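PDB 1TWY: ABC transporter, periplasmic substrate-binding protein from Vibrio cholerae O1 biovar eltor, which probably binds phosphate in the periplasm and delivers it to an ABC-type transporter in the inner membrane. Local coordinates for residues I30-S35 against I79-R84; D43-K48 against K265-E270; Q92-T97 against L242-N247; L100-L105 against Q234-F239. All coordinates share one frame; numbering follows the deposited sequence.

Contact 1 (I30-S35 against I79-R84). With PO4 (phosphate ion), chain I.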
loop_
_atom_site.group_PDB
_atom_site.type_symbol
_atom_site.label_atom_id
_atom_site.label_comp_id
_atom_site.label_asym_id
_atom_site.label_seq_id
_atom_site.Cartn_x
_atom_site.Cartn_y
_atom_site.Cartn_z
ATOM N N ILE A 30 -5.065 -7.445 -23.759
ATOM C CA ILE A 30 -5.622 -7.690 -22.439
ATOM C C ILE A 30 -5.455 -6.334 -21.777
ATOM O O ILE A 30 -4.432 -5.743 -21.881
ATOM C CB ILE A 30 -4.807 -8.758 -21.634
ATOM C CG1 ILE A 30 -5.045 -10.155 -22.196
ATOM C CG2 ILE A 30 -5.224 -8.833 -20.223
ATOM C CD1 ILE A 30 -4.015 -11.188 -21.722
ATOM N N THR A 31 -6.454 -5.893 -21.061
ATOM C CA THR A 31 -6.381 -4.568 -20.398
ATOM C C THR A 31 -6.497 -4.876 -18.928
ATOM O O THR A 31 -7.477 -5.498 -18.502
ATOM C CB THR A 31 -7.545 -3.746 -20.815
ATOM O OG1 THR A 31 -7.546 -3.596 -22.238
ATOM C CG2 THR A 31 -7.501 -2.308 -20.208
ATOM N N ILE A 32 -5.500 -4.486 -18.125
ATOM C CA ILE A 32 -5.602 -4.653 -16.706
ATOM C C ILE A 32 -5.570 -3.231 -16.114
ATOM O O ILE A 32 -4.608 -2.503 -16.334
ATOM C CB ILE A 32 -4.452 -5.615 -16.165
ATOM C CG1 ILE A 32 -4.501 -5.729 -14.661
ATOM C CG2 ILE A 32 -3.074 -5.179 -16.591
ATOM C CD1 ILE A 32 -3.732 -6.983 -14.079
ATOM N N SER A 33 -6.564 -2.903 -15.312
ATOM C CA SER A 33 -6.796 -1.533 -14.859
ATOM C C SER A 33 -6.913 -1.470 -13.402
ATOM O O SER A 33 -7.541 -2.318 -12.779
ATOM C CB SER A 33 -8.097 -1.051 -15.515
ATOM O OG SER A 33 -7.950 -1.299 -16.922
ATOM N N GLY A 34 -6.438 -0.348 -12.839
ATOM C CA GLY A 34 -6.734 0.001 -11.466
ATOM C C GLY A 34 -5.560 0.642 -10.746
ATOM O O GLY A 34 -4.897 1.528 -11.264
ATOM N N SER A 35 -5.335 0.127 -9.588
ATOM C CA SER A 35 -4.320 0.569 -8.683
ATOM C C SER A 35 -2.995 0.945 -9.265
ATOM O O SER A 35 -2.350 0.172 -9.952
ATOM C CB SER A 35 -4.132 -0.451 -7.552
ATOM O OG SER A 35 -2.982 -0.190 -6.770
ATOM N N ILE A 79 -9.120 -7.326 -16.480
ATOM C CA ILE A 79 -8.634 -7.575 -15.156
ATOM C C ILE A 79 -8.639 -6.313 -14.361
ATOM O O ILE A 79 -8.262 -5.342 -14.927
ATOM C CB ILE A 79 -7.192 -8.259 -15.161
ATOM C CG1 ILE A 79 -7.228 -9.504 -16.080
ATOM C CG2 ILE A 79 -6.832 -8.642 -13.737
ATOM C CD1 ILE A 79 -5.884 -10.144 -16.360
ATOM N N ALA A 80 -8.984 -6.289 -13.089
ATOM C CA ALA A 80 -8.718 -5.093 -12.320
ATOM C C ALA A 80 -7.614 -5.430 -11.286
ATOM O O ALA A 80 -7.403 -6.562 -10.861
ATOM C CB ALA A 80 -9.926 -4.557 -11.671
HETATM N N MSE A 81 -6.957 -4.372 -10.787
HETATM C CA MSE A 81 -6.010 -4.548 -9.754
HETATM C C MSE A 81 -6.351 -3.484 -8.654
HETATM O O MSE A 81 -6.719 -2.353 -8.987
HETATM C CB MSE A 81 -4.560 -4.444 -10.287
HETATM C CG MSE A 81 -4.247 -3.231 -10.903
HETATM SE SE MSE A 81 -2.524 -3.459 -12.016
HETATM C CE MSE A 81 -3.142 -1.876 -12.923
ATOM N N THR A 82 -6.300 -3.883 -7.406
ATOM C CA THR A 82 -6.567 -2.978 -6.293
ATOM C C THR A 82 -5.465 -3.107 -5.282
ATOM O O THR A 82 -4.803 -4.081 -5.188
ATOM C CB THR A 82 -7.914 -3.217 -5.564
ATOM O OG1 THR A 82 -7.897 -4.447 -4.799
ATOM C CG2 THR A 82 -9.089 -3.259 -6.527
ATOM N N SER A 83 -5.288 -2.056 -4.471
ATOM C CA SER A 83 -4.452 -2.082 -3.307
ATOM C C SER A 83 -5.177 -2.049 -1.966
ATOM O O SER A 83 -4.649 -1.584 -0.919
ATOM C CB SER A 83 -3.456 -0.955 -3.467
ATOM O OG SER A 83 -4.212 0.282 -3.579
ATOM N N ARG A 84 -6.401 -2.521 -1.958
ATOM C CA ARG A 84 -7.288 -2.583 -0.803
ATOM C C ARG A 84 -8.292 -3.646 -1.024
ATOM O O ARG A 84 -8.519 -4.066 -2.166
ATOM C CB ARG A 84 -8.040 -1.294 -0.578
ATOM C CG ARG A 84 -8.874 -0.901 -1.764
ATOM C CD ARG A 84 -9.723 0.316 -1.472
ATOM N NE ARG A 84 -10.514 0.804 -2.604
ATOM C CZ ARG A 84 -11.693 0.301 -2.968
ATOM N NH1 ARG A 84 -12.156 -0.782 -2.397
ATOM N NH2 ARG A 84 -12.371 0.837 -3.997
HETATM P P PO4 I . -4.184 3.132 -5.688
HETATM O O1 PO4 I . -3.166 2.018 -5.388
HETATM O O2 PO4 I . -4.021 4.267 -4.528
HETATM O O3 PO4 I . -3.942 3.808 -7.089
HETATM O O4 PO4 I . -5.641 2.737 -5.580
#

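Contact 2 (D43-K48 against K265-E270)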
loop_
_atom_site.group_PDB
_atom_site.type_symbol
_atom_site.label_atom_id
_atom_site.label_comp_id
_atom_site.label_asym_id
_atom_site.label_seq_id
_atom_site.Cartn_x
_atom_site.Cartn_y
_atom_site.Cartn_z
ATOM N N ASP A 43 3.647 -3.487 -14.314
ATOM C CA ASP A 43 4.399 -3.108 -15.491
ATOM C C ASP A 43 5.575 -4.088 -15.807
ATOM O O ASP A 43 5.795 -4.532 -16.924
ATOM C CB ASP A 43 4.999 -1.732 -15.266
ATOM C CG ASP A 43 4.027 -0.571 -15.540
ATOM O OD1 ASP A 43 2.935 -0.765 -16.158
ATOM O OD2 ASP A 43 4.251 0.478 -14.972
ATOM N N VAL A 44 6.270 -4.474 -14.769
ATOM C CA VAL A 44 7.305 -5.529 -14.925
ATOM C C VAL A 44 6.768 -6.904 -15.296
ATOM O O VAL A 44 7.318 -7.586 -16.173
ATOM C CB VAL A 44 8.065 -5.682 -13.651
ATOM C CG1 VAL A 44 9.208 -6.708 -13.830
ATOM C CG2 VAL A 44 8.710 -4.320 -13.203
ATOM N N LEU A 45 5.686 -7.318 -14.686
ATOM C CA LEU A 45 5.137 -8.638 -14.966
ATOM C C LEU A 45 4.676 -8.695 -16.415
ATOM O O LEU A 45 4.807 -9.701 -17.084
ATOM C CB LEU A 45 4.014 -8.973 -13.976
ATOM C CG LEU A 45 4.493 -9.021 -12.547
ATOM C CD1 LEU A 45 3.327 -9.123 -11.619
ATOM C CD2 LEU A 45 5.417 -10.325 -12.378
ATOM N N ALA A 46 4.003 -7.636 -16.840
ATOM C CA ALA A 46 3.456 -7.557 -18.186
ATOM C C ALA A 46 4.620 -7.649 -19.230
ATOM O O ALA A 46 4.571 -8.461 -20.163
ATOM C CB ALA A 46 2.689 -6.266 -18.398
ATOM N N GLU A 47 5.634 -6.810 -19.046
ATOM C CA GLU A 47 6.781 -6.822 -19.972
ATOM C C GLU A 47 7.398 -8.239 -20.021
ATOM O O GLU A 47 7.679 -8.761 -21.092
ATOM C CB GLU A 47 7.800 -5.723 -19.606
ATOM C CG GLU A 47 9.103 -5.742 -20.429
ATOM C CD GLU A 47 9.760 -4.353 -20.539
ATOM O OE1 GLU A 47 9.055 -3.331 -20.828
ATOM O OE2 GLU A 47 10.995 -4.272 -20.324
ATOM N N LYS A 48 7.514 -8.926 -18.885
ATOM C CA LYS A 48 7.939 -10.317 -18.884
ATOM C C LYS A 48 7.004 -11.219 -19.702
ATOM O O LYS A 48 7.455 -12.060 -20.478
ATOM C CB LYS A 48 8.117 -10.824 -17.437
ATOM C CG LYS A 48 8.250 -12.344 -17.168
ATOM C CD LYS A 48 9.586 -12.970 -17.630
ATOM C CE LYS A 48 10.041 -14.096 -16.707
ATOM N NZ LYS A 48 11.121 -13.606 -15.774
ATOM N N LYS A 265 6.041 -14.798 -9.247
ATOM C CA LYS A 265 6.301 -14.649 -7.785
ATOM C C LYS A 265 7.762 -14.232 -7.399
ATOM O O LYS A 265 8.005 -13.399 -6.548
ATOM C CB LYS A 265 5.841 -15.856 -7.005
ATOM C CG LYS A 265 4.371 -16.110 -7.150
ATOM C CD LYS A 265 4.007 -17.337 -6.491
ATOM C CE LYS A 265 2.461 -17.489 -6.406
ATOM N NZ LYS A 265 2.163 -18.785 -5.775
ATOM N N LYS A 266 8.718 -14.820 -8.170
ATOM C CA LYS A 266 10.142 -14.566 -7.999
ATOM C C LYS A 266 10.307 -12.992 -8.199
ATOM O O LYS A 266 11.028 -12.341 -7.402
ATOM C CB LYS A 266 10.934 -15.492 -8.963
ATOM C CG LYS A 266 12.416 -15.218 -9.021
ATOM C CD LYS A 266 12.780 -14.024 -9.944
ATOM C CE LYS A 266 14.329 -13.892 -10.122
ATOM N NZ LYS A 266 14.770 -12.678 -10.905
ATOM N N LEU A 267 9.660 -12.541 -9.282
ATOM C CA LEU A 267 9.773 -11.097 -9.616
ATOM C C LEU A 267 9.109 -10.268 -8.557
ATOM O O LEU A 267 9.691 -9.262 -8.030
ATOM C CB LEU A 267 9.158 -10.787 -10.933
ATOM C CG LEU A 267 10.016 -11.190 -12.118
ATOM C CD1 LEU A 267 9.233 -11.169 -13.371
ATOM C CD2 LEU A 267 11.173 -10.234 -12.348
ATOM N N ILE A 268 7.939 -10.684 -8.137
ATOM C CA ILE A 268 7.195 -9.964 -7.051
ATOM C C ILE A 268 8.029 -9.813 -5.773
ATOM O O ILE A 268 8.152 -8.701 -5.244
ATOM C CB ILE A 268 5.822 -10.577 -6.828
ATOM C CG1 ILE A 268 5.008 -10.487 -8.100
ATOM C CG2 ILE A 268 5.088 -9.930 -5.622
ATOM C CD1 ILE A 268 3.874 -11.438 -8.224
ATOM N N VAL A 269 8.615 -10.923 -5.278
ATOM C CA VAL A 269 9.442 -10.993 -4.106
ATOM C C VAL A 269 10.701 -10.117 -4.239
ATOM O O VAL A 269 11.129 -9.433 -3.295
ATOM C CB VAL A 269 9.706 -12.469 -3.760
ATOM C CG1 VAL A 269 10.776 -12.607 -2.718
ATOM C CG2 VAL A 269 8.416 -13.016 -3.299
ATOM N N GLU A 270 11.324 -10.207 -5.387
ATOM C CA GLU A 270 12.539 -9.502 -5.568
ATOM C C GLU A 270 12.362 -8.024 -5.515
ATOM O O GLU A 270 13.295 -7.322 -5.101
ATOM C CB GLU A 270 13.342 -9.936 -6.799
ATOM C CG GLU A 270 13.006 -9.453 -8.151
ATOM C CD GLU A 270 14.094 -9.904 -9.141
ATOM O OE1 GLU A 270 15.323 -9.610 -8.869
ATOM O OE2 GLU A 270 13.668 -10.432 -10.248
#

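Contact 3 (Q92-T97 against L242-N247)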
loop_
_atom_site.group_PDB
_atom_site.type_symbol
_atom_site.label_atom_id
_atom_site.label_comp_id
_atom_site.label_asym_id
_atom_site.label_seq_id
_atom_site.Cartn_x
_atom_site.Cartn_y
_atom_site.Cartn_z
ATOM N N GLN A 92 -19.188 -8.784 -5.827
ATOM C CA GLN A 92 -20.167 -9.344 -6.793
ATOM C C GLN A 92 -19.990 -10.834 -6.817
ATOM O O GLN A 92 -18.898 -11.371 -6.696
ATOM C CB GLN A 92 -19.939 -8.859 -8.221
ATOM C CG GLN A 92 -20.323 -7.500 -8.567
ATOM C CD GLN A 92 -20.147 -7.309 -10.094
ATOM O OE1 GLN A 92 -19.254 -7.927 -10.746
ATOM N NE2 GLN A 92 -20.987 -6.452 -10.661
ATOM N N ASN A 93 -21.096 -11.548 -6.939
ATOM C CA ASN A 93 -21.017 -12.980 -6.695
ATOM C C ASN A 93 -20.080 -13.728 -7.689
ATOM O O ASN A 93 -19.418 -14.707 -7.316
ATOM C CB ASN A 93 -22.443 -13.592 -6.679
ATOM C CG ASN A 93 -23.164 -13.443 -5.297
ATOM O OD1 ASN A 93 -24.399 -13.655 -5.189
ATOM N ND2 ASN A 93 -22.394 -13.114 -4.243
ATOM N N THR A 94 -20.010 -13.253 -8.934
ATOM C CA THR A 94 -19.203 -13.904 -9.992
ATOM C C THR A 94 -17.792 -13.271 -10.210
ATOM O O THR A 94 -17.093 -13.668 -11.120
ATOM C CB THR A 94 -19.888 -13.868 -11.325
ATOM O OG1 THR A 94 -20.151 -12.520 -11.757
ATOM C CG2 THR A 94 -21.277 -14.642 -11.276
ATOM N N LEU A 95 -17.533 -12.228 -9.455
ATOM C CA LEU A 95 -16.224 -11.608 -9.411
ATOM C C LEU A 95 -15.344 -12.519 -8.645
ATOM O O LEU A 95 -15.706 -12.926 -7.563
ATOM C CB LEU A 95 -16.353 -10.291 -8.673
ATOM C CG LEU A 95 -15.204 -9.314 -8.873
ATOM C CD1 LEU A 95 -14.719 -9.302 -10.286
ATOM C CD2 LEU A 95 -15.703 -7.931 -8.454
ATOM N N HIS A 96 -14.215 -12.873 -9.196
ATOM C CA HIS A 96 -13.210 -13.573 -8.450
ATOM C C HIS A 96 -11.996 -12.673 -8.130
ATOM O O HIS A 96 -11.609 -11.809 -8.937
ATOM C CB HIS A 96 -12.767 -14.770 -9.176
ATOM C CG HIS A 96 -13.847 -15.813 -9.211
ATOM N ND1 HIS A 96 -14.517 -16.164 -10.369
ATOM C CD2 HIS A 96 -14.486 -16.449 -8.197
ATOM C CE1 HIS A 96 -15.446 -17.058 -10.078
ATOM N NE2 HIS A 96 -15.457 -17.238 -8.767
ATOM N N THR A 97 -11.426 -12.964 -6.967
ATOM C CA THR A 97 -10.337 -12.192 -6.397
ATOM C C THR A 97 -9.260 -13.111 -5.968
ATOM O O THR A 97 -9.532 -14.183 -5.390
ATOM C CB THR A 97 -10.868 -11.480 -5.161
ATOM O OG1 THR A 97 -11.893 -10.546 -5.539
ATOM C CG2 THR A 97 -9.835 -10.625 -4.537
ATOM N N LEU A 242 -8.561 -8.986 -9.693
ATOM C CA LEU A 242 -10.006 -9.251 -9.874
ATOM C C LEU A 242 -10.242 -9.599 -11.335
ATOM O O LEU A 242 -9.764 -8.967 -12.252
ATOM C CB LEU A 242 -10.839 -8.029 -9.528
ATOM C CG LEU A 242 -10.981 -7.534 -8.103
ATOM C CD1 LEU A 242 -9.746 -7.218 -7.487
ATOM C CD2 LEU A 242 -11.767 -6.217 -8.135
ATOM N N HIS A 243 -11.110 -10.601 -11.568
ATOM C CA HIS A 243 -11.440 -11.011 -12.952
ATOM C C HIS A 243 -12.643 -11.940 -12.883
ATOM O O HIS A 243 -13.007 -12.348 -11.815
ATOM C CB HIS A 243 -10.287 -11.689 -13.669
ATOM C CG HIS A 243 -9.975 -13.044 -13.149
ATOM N ND1 HIS A 243 -9.631 -13.279 -11.833
ATOM C CD2 HIS A 243 -10.004 -14.254 -13.762
ATOM C CE1 HIS A 243 -9.430 -14.575 -11.662
ATOM N NE2 HIS A 243 -9.648 -15.185 -12.815
ATOM N N TYR A 244 -13.301 -12.158 -14.008
ATOM C CA TYR A 244 -14.501 -13.056 -14.033
ATOM C C TYR A 244 -14.079 -14.459 -14.422
ATOM O O TYR A 244 -14.054 -14.779 -15.566
ATOM C CB TYR A 244 -15.497 -12.517 -15.016
ATOM C CG TYR A 244 -16.057 -11.245 -14.571
ATOM C CD1 TYR A 244 -16.892 -11.179 -13.467
ATOM C CD2 TYR A 244 -15.680 -10.043 -15.170
ATOM C CE1 TYR A 244 -17.411 -10.002 -12.993
ATOM C CE2 TYR A 244 -16.234 -8.865 -14.749
ATOM C CZ TYR A 244 -17.077 -8.823 -13.653
ATOM O OH TYR A 244 -17.713 -7.747 -13.061
ATOM N N SER A 245 -13.690 -15.269 -13.448
ATOM C CA SER A 245 -12.953 -16.531 -13.745
ATOM C C SER A 245 -13.688 -17.384 -14.793
ATOM O O SER A 245 -13.069 -17.982 -15.708
ATOM C CB SER A 245 -12.687 -17.343 -12.476
ATOM O OG SER A 245 -13.826 -18.110 -12.087
ATOM N N ASP A 246 -15.012 -17.379 -14.660
ATOM C CA ASP A 246 -15.890 -18.154 -15.519
ATOM C C ASP A 246 -15.976 -17.494 -16.912
ATOM O O ASP A 246 -15.473 -18.068 -17.913
ATOM C CB ASP A 246 -17.261 -18.393 -14.805
ATOM C CG ASP A 246 -18.307 -17.294 -15.081
ATOM O OD1 ASP A 246 -18.515 -16.961 -16.286
ATOM O OD2 ASP A 246 -18.990 -16.739 -14.165
ATOM N N ASN A 247 -16.516 -16.272 -16.960
ATOM C CA ASN A 247 -16.866 -15.634 -18.217
ATOM C C ASN A 247 -15.647 -14.966 -18.888
ATOM O O ASN A 247 -15.816 -14.142 -19.761
ATOM C CB ASN A 247 -18.070 -14.648 -18.062
ATOM C CG ASN A 247 -18.877 -14.460 -19.380
ATOM O OD1 ASN A 247 -19.304 -15.437 -20.026
ATOM N ND2 ASN A 247 -19.079 -13.202 -19.776
#

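Contact 4 (L100-L105 against Q234-F239)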
loop_
_atom_site.group_PDB
_atom_site.type_symbol
_atom_site.label_atom_id
_atom_site.label_comp_id
_atom_site.label_asym_id
_atom_site.label_seq_id
_atom_site.Cartn_x
_atom_site.Cartn_y
_atom_site.Cartn_z
ATOM N N LEU A 100 -2.304 -11.123 -5.020
ATOM C CA LEU A 100 -1.048 -11.211 -5.678
ATOM C C LEU A 100 0.133 -11.103 -4.724
ATOM O O LEU A 100 1.172 -11.776 -4.896
ATOM C CB LEU A 100 -0.857 -10.137 -6.757
ATOM C CG LEU A 100 0.322 -10.064 -7.671
ATOM C CD1 LEU A 100 0.224 -11.125 -8.771
ATOM C CD2 LEU A 100 0.438 -8.709 -8.310
ATOM N N ALA A 101 0.010 -10.205 -3.752
ATOM C CA ALA A 101 1.077 -9.922 -2.797
ATOM C C ALA A 101 0.580 -9.062 -1.689
ATOM O O ALA A 101 -0.515 -8.560 -1.770
ATOM C CB ALA A 101 2.241 -9.282 -3.485
ATOM N N PHE A 102 1.382 -8.866 -0.648
ATOM C CA PHE A 102 1.128 -7.848 0.361
ATOM C C PHE A 102 2.211 -6.832 0.254
ATOM O O PHE A 102 3.299 -7.079 -0.198
ATOM C CB PHE A 102 1.074 -8.421 1.752
ATOM C CG PHE A 102 -0.196 -9.214 2.026
ATOM C CD1 PHE A 102 -1.397 -8.562 2.225
ATOM C CD2 PHE A 102 -0.170 -10.580 2.134
ATOM C CE1 PHE A 102 -2.558 -9.262 2.472
ATOM C CE2 PHE A 102 -1.337 -11.283 2.363
ATOM C CZ PHE A 102 -2.521 -10.601 2.534
ATOM N N ASP A 103 1.869 -5.593 0.609
ATOM C CA ASP A 103 2.870 -4.527 0.586
ATOM C C ASP A 103 2.840 -3.866 1.946
ATOM O O ASP A 103 1.810 -3.662 2.511
ATOM C CB ASP A 103 2.516 -3.556 -0.549
ATOM C CG ASP A 103 3.367 -2.341 -0.606
ATOM O OD1 ASP A 103 4.617 -2.447 -0.506
ATOM O OD2 ASP A 103 2.795 -1.218 -0.659
ATOM N N GLY A 104 3.941 -3.684 2.594
ATOM C CA GLY A 104 3.899 -3.261 3.985
ATOM C C GLY A 104 4.363 -1.781 4.121
ATOM O O GLY A 104 4.973 -1.215 3.181
ATOM N N LEU A 105 3.949 -1.152 5.212
ATOM C CA LEU A 105 4.363 0.170 5.585
ATOM C C LEU A 105 5.122 0.094 6.882
ATOM O O LEU A 105 4.716 -0.657 7.774
ATOM C CB LEU A 105 3.130 1.082 5.789
ATOM C CG LEU A 105 2.237 1.406 4.590
ATOM C CD1 LEU A 105 1.121 2.342 5.040
ATOM C CD2 LEU A 105 2.953 2.140 3.543
ATOM N N GLN A 234 0.419 -5.440 11.453
ATOM C CA GLN A 234 -0.854 -5.034 10.934
ATOM C C GLN A 234 -0.755 -4.060 9.710
ATOM O O GLN A 234 -1.752 -3.933 9.019
ATOM C CB GLN A 234 -1.782 -4.389 12.006
ATOM C CG GLN A 234 -2.274 -5.300 13.148
ATOM C CD GLN A 234 -3.085 -4.415 14.165
ATOM O OE1 GLN A 234 -3.892 -3.506 13.740
ATOM N NE2 GLN A 234 -2.790 -4.584 15.430
ATOM N N LEU A 235 0.368 -3.304 9.504
ATOM C CA LEU A 235 0.382 -2.232 8.598
ATOM C C LEU A 235 0.812 -2.717 7.211
ATOM O O LEU A 235 1.937 -2.620 6.754
ATOM C CB LEU A 235 1.292 -1.088 9.093
ATOM C CG LEU A 235 0.668 -0.385 10.318
ATOM C CD1 LEU A 235 1.633 0.750 10.726
ATOM C CD2 LEU A 235 -0.851 0.076 10.310
ATOM N N SER A 236 -0.124 -3.379 6.573
ATOM C CA SER A 236 0.121 -3.882 5.251
ATOM C C SER A 236 -1.174 -3.800 4.468
ATOM O O SER A 236 -2.266 -3.693 4.996
ATOM C CB SER A 236 0.586 -5.295 5.281
ATOM O OG SER A 236 -0.512 -6.132 5.481
ATOM N N ARG A 237 -1.043 -3.834 3.174
ATOM C CA ARG A 237 -2.212 -3.749 2.332
ATOM C C ARG A 237 -2.069 -4.830 1.265
ATOM O O ARG A 237 -0.959 -5.200 0.919
ATOM C CB ARG A 237 -2.308 -2.386 1.640
ATOM C CG ARG A 237 -1.176 -2.095 0.737
ATOM C CD ARG A 237 -1.087 -0.659 0.378
ATOM N NE ARG A 237 0.119 -0.367 -0.352
ATOM C CZ ARG A 237 0.234 0.578 -1.287
ATOM N NH1 ARG A 237 -0.795 1.315 -1.540
ATOM N NH2 ARG A 237 1.375 0.756 -1.989
ATOM N N PRO A 238 -3.194 -5.371 0.805
ATOM C CA PRO A 238 -3.182 -6.369 -0.236
ATOM C C PRO A 238 -3.037 -5.804 -1.633
ATOM O O PRO A 238 -3.617 -4.700 -1.866
ATOM C CB PRO A 238 -4.610 -7.036 -0.098
ATOM C CG PRO A 238 -5.433 -5.944 0.385
ATOM C CD PRO A 238 -4.538 -5.147 1.330
ATOM N N PHE A 239 -2.348 -6.487 -2.553
ATOM C CA PHE A 239 -2.466 -6.208 -3.965
ATOM C C PHE A 239 -3.386 -7.311 -4.496
ATOM O O PHE A 239 -2.979 -8.450 -4.515
ATOM C CB PHE A 239 -1.144 -6.317 -4.648
ATOM C CG PHE A 239 -0.183 -5.122 -4.397
ATOM C CD1 PHE A 239 -0.544 -4.099 -3.557
ATOM C CD2 PHE A 239 0.995 -5.036 -5.081
ATOM C CE1 PHE A 239 0.296 -2.984 -3.395
ATOM C CE2 PHE A 239 1.840 -3.951 -4.932
ATOM C CZ PHE A 239 1.486 -2.937 -4.074
#

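Contact 1 (I30-S35 against I79-R84)
S35 and S83, one from each segment, donate their hydroxyls to the same oxygen of a bound phosphate ion. S35 OG lies 2.6 Å from PO4 O1, and S83 OG lies 2.7 Å from that O1. Standing anti to the backbone N (chi1 169°), the S35 hydroxyl is carried out from its CB toward the anion, where it also caps V38 N as the N-cap of helix 36-52. Hydroxyls of T36, S37 and S65 add further bonds to the phosphate.

Behind this shell run two parallel strands. S35 N reaches M81 O at 2.9 Å, and the bonds M81 N to S33 O, S33 N to I79 O and I79 N to T31 O continue the pairing. G34, in a backbone conformation suited to glycine (phi 142°), passes M81 O with its CA 3.4 Å away.

Further back, I32 CD1 meets I79 CG2 at 3.5 Å, while selenomethionine M81 turns its SE to within 4.0 Å of I32 CG1. F255 and I256 of helix 250-260 cover I79, and V60 backs M81. Strand ends and a helix N-terminus gathered round an anion are consistent with the ligand cleft of a phosphate-binding periplasmic receptor.

Contact 2 (D43-K48 against K265-E270)
L267 sets its two methyl branches against three residues of helix 43-48, and apolar packing carries most of this contact. Its CD1 lies 4.0 Å from L45 CD2, the two leucines sliding past each other in opposite directions, while L267 CD2 approaches V44 CG1 at 4.3 Å. The other branch of L45 is used separately: CD1 comes within 4.1 Å of I268 CG1, where the two side chains cross at about a right angle. L45 thus spans two successive residues of the facing helix, one methyl to each.

K48 adds van der Waals contact through a long polar side chain. With CG anti to the backbone N (chi1 166°) and bends further out, the chain passes obliquely across L267, CG and NZ both near CD1; K48 NZ stands 3.9 Å from L267 CD1.

The one salt bridge here is within helix 262-270. K266 NZ lies 2.6 Å from E270 OE2, one turn further on, meeting the carboxylate from above its plane. K48 NZ is 6.2 Å from K266 NZ, and the nearby carboxylate would probably soften that repulsion.

The segments run roughly antiparallel at 150°, their axes 10.4 Å apart. Around them, L45 also rests on F258 and L259 of helix 250-260, A46 touches strand 57-62, and I268 reaches L100 and A101 of strand 96-109.

Contact 3 (Q92-T97 against L242-N247)
Y244 OH donates to Q92 OE1 at 2.8 Å, joining the residues that follow one strand to the turn that precedes its partner. The amide oxygen sits at the edge of the phenol ring, with amide and ring planes 47° apart, and the extended Q92 chain spans the distance. L95 approaches the same ring differently: its CD1 stands over one face, 4.3 Å from the Y244 ring centroid, in a CH-pi contact. A chi1 of -163° swings the L95 side chain away from its own N, and CD1 also lies 4.2 Å from L242 CB. The carbonyl oxygen of T94 lies at the ring edge, 3.4 Å from Y244 CD1.

H96 and H243 form the hydrogen-bonded antiparallel pair, H96 N to H243 O and H243 N to H96 O both measuring 2.9 Å. Their side chains share a face of the sheet, where H243 ND1 is buried without a polar partner. S245 N lies in the plane of the H96 ring, its bond to ND1 weak at 3.3 Å. T97 and L242 pair next, without hydrogen bonds between them, their side chains alongside each other on the opposite face.

L72 of helix 65-73 packs on L95 and L242, and K73 on Q92 and Y244. A type I turn from Q92 to L95 leads into the end of the antiparallel pairing of strands 96-109 and 236-243, within the mixed sheet of an alpha/beta lobe of the periplasmic binding protein fold.

Contact 4 (L100-L105 against Q234-F239)
D103 and R237 are paired across two antiparallel strands, their side chains side by side, in an element consistent with the hinge crossing of a periplasmic binding protein. The tight part lies on their side of the sheet. R237 grips the one oxygen D103 OD2 in a side-on salt bridge, NE and NH2 each at 2.8 Å, with the oxygen in the guanidinium plane; NE takes its anti lone pair and NH2 comes nearly in line with the C-O bond. The carboxylate is turned 45° from that plane. F239 CE1 lies over the rim of one guanidinium face, 3.8 Å above its plane, and F239 CE1 is also 3.7 Å from D103 CB. R237 NH1 in turn bonds to S37 and S158, and the side chain lies about 5 Å from the bound phosphate, a position in which its charge would probably favour an anion.

The other face is looser. F102 CE1 comes 4.0 Å from P238 CB, the side chains crossing at a slant, and S236 there is partly exposed, its OG no nearer than 4.2 Å to F102 CD1. H231 meets the F102 ring edge-to-face, and Y85 also packs on it.

Both ends of the pairing depart from regularity. At one, L235 centres an inverse gamma turn and still accepts from L105 N; at the other, L100 and A101 both oppose F239 in a classic beta bulge, where F239 N reaches A101 O in a nearly straight bond of 177°.

Overall arrangement
Taken together, the four contacts illustrate how chemistry follows position in a two-lobed receptor. Contacts 1, 2 and 4 are buried, contact 3 only partly so. Contacts 3 and 4 join the same two long strands, one near the surface through a tyrosine, a glutamine and histidines, the other at the buried middle through an ionic pair, their centres 22 Å apart. Strand 236-243 also borders strand 79-82 of contact 1: A80 N probably bonds to L242 O, and S83 packs against R237, so contact 4 lies beside the phosphate that contact 1 binds. Contact 2, side-chain packing between helices, touches contact 4 and follows contact 1 along the chain through helix 36-52.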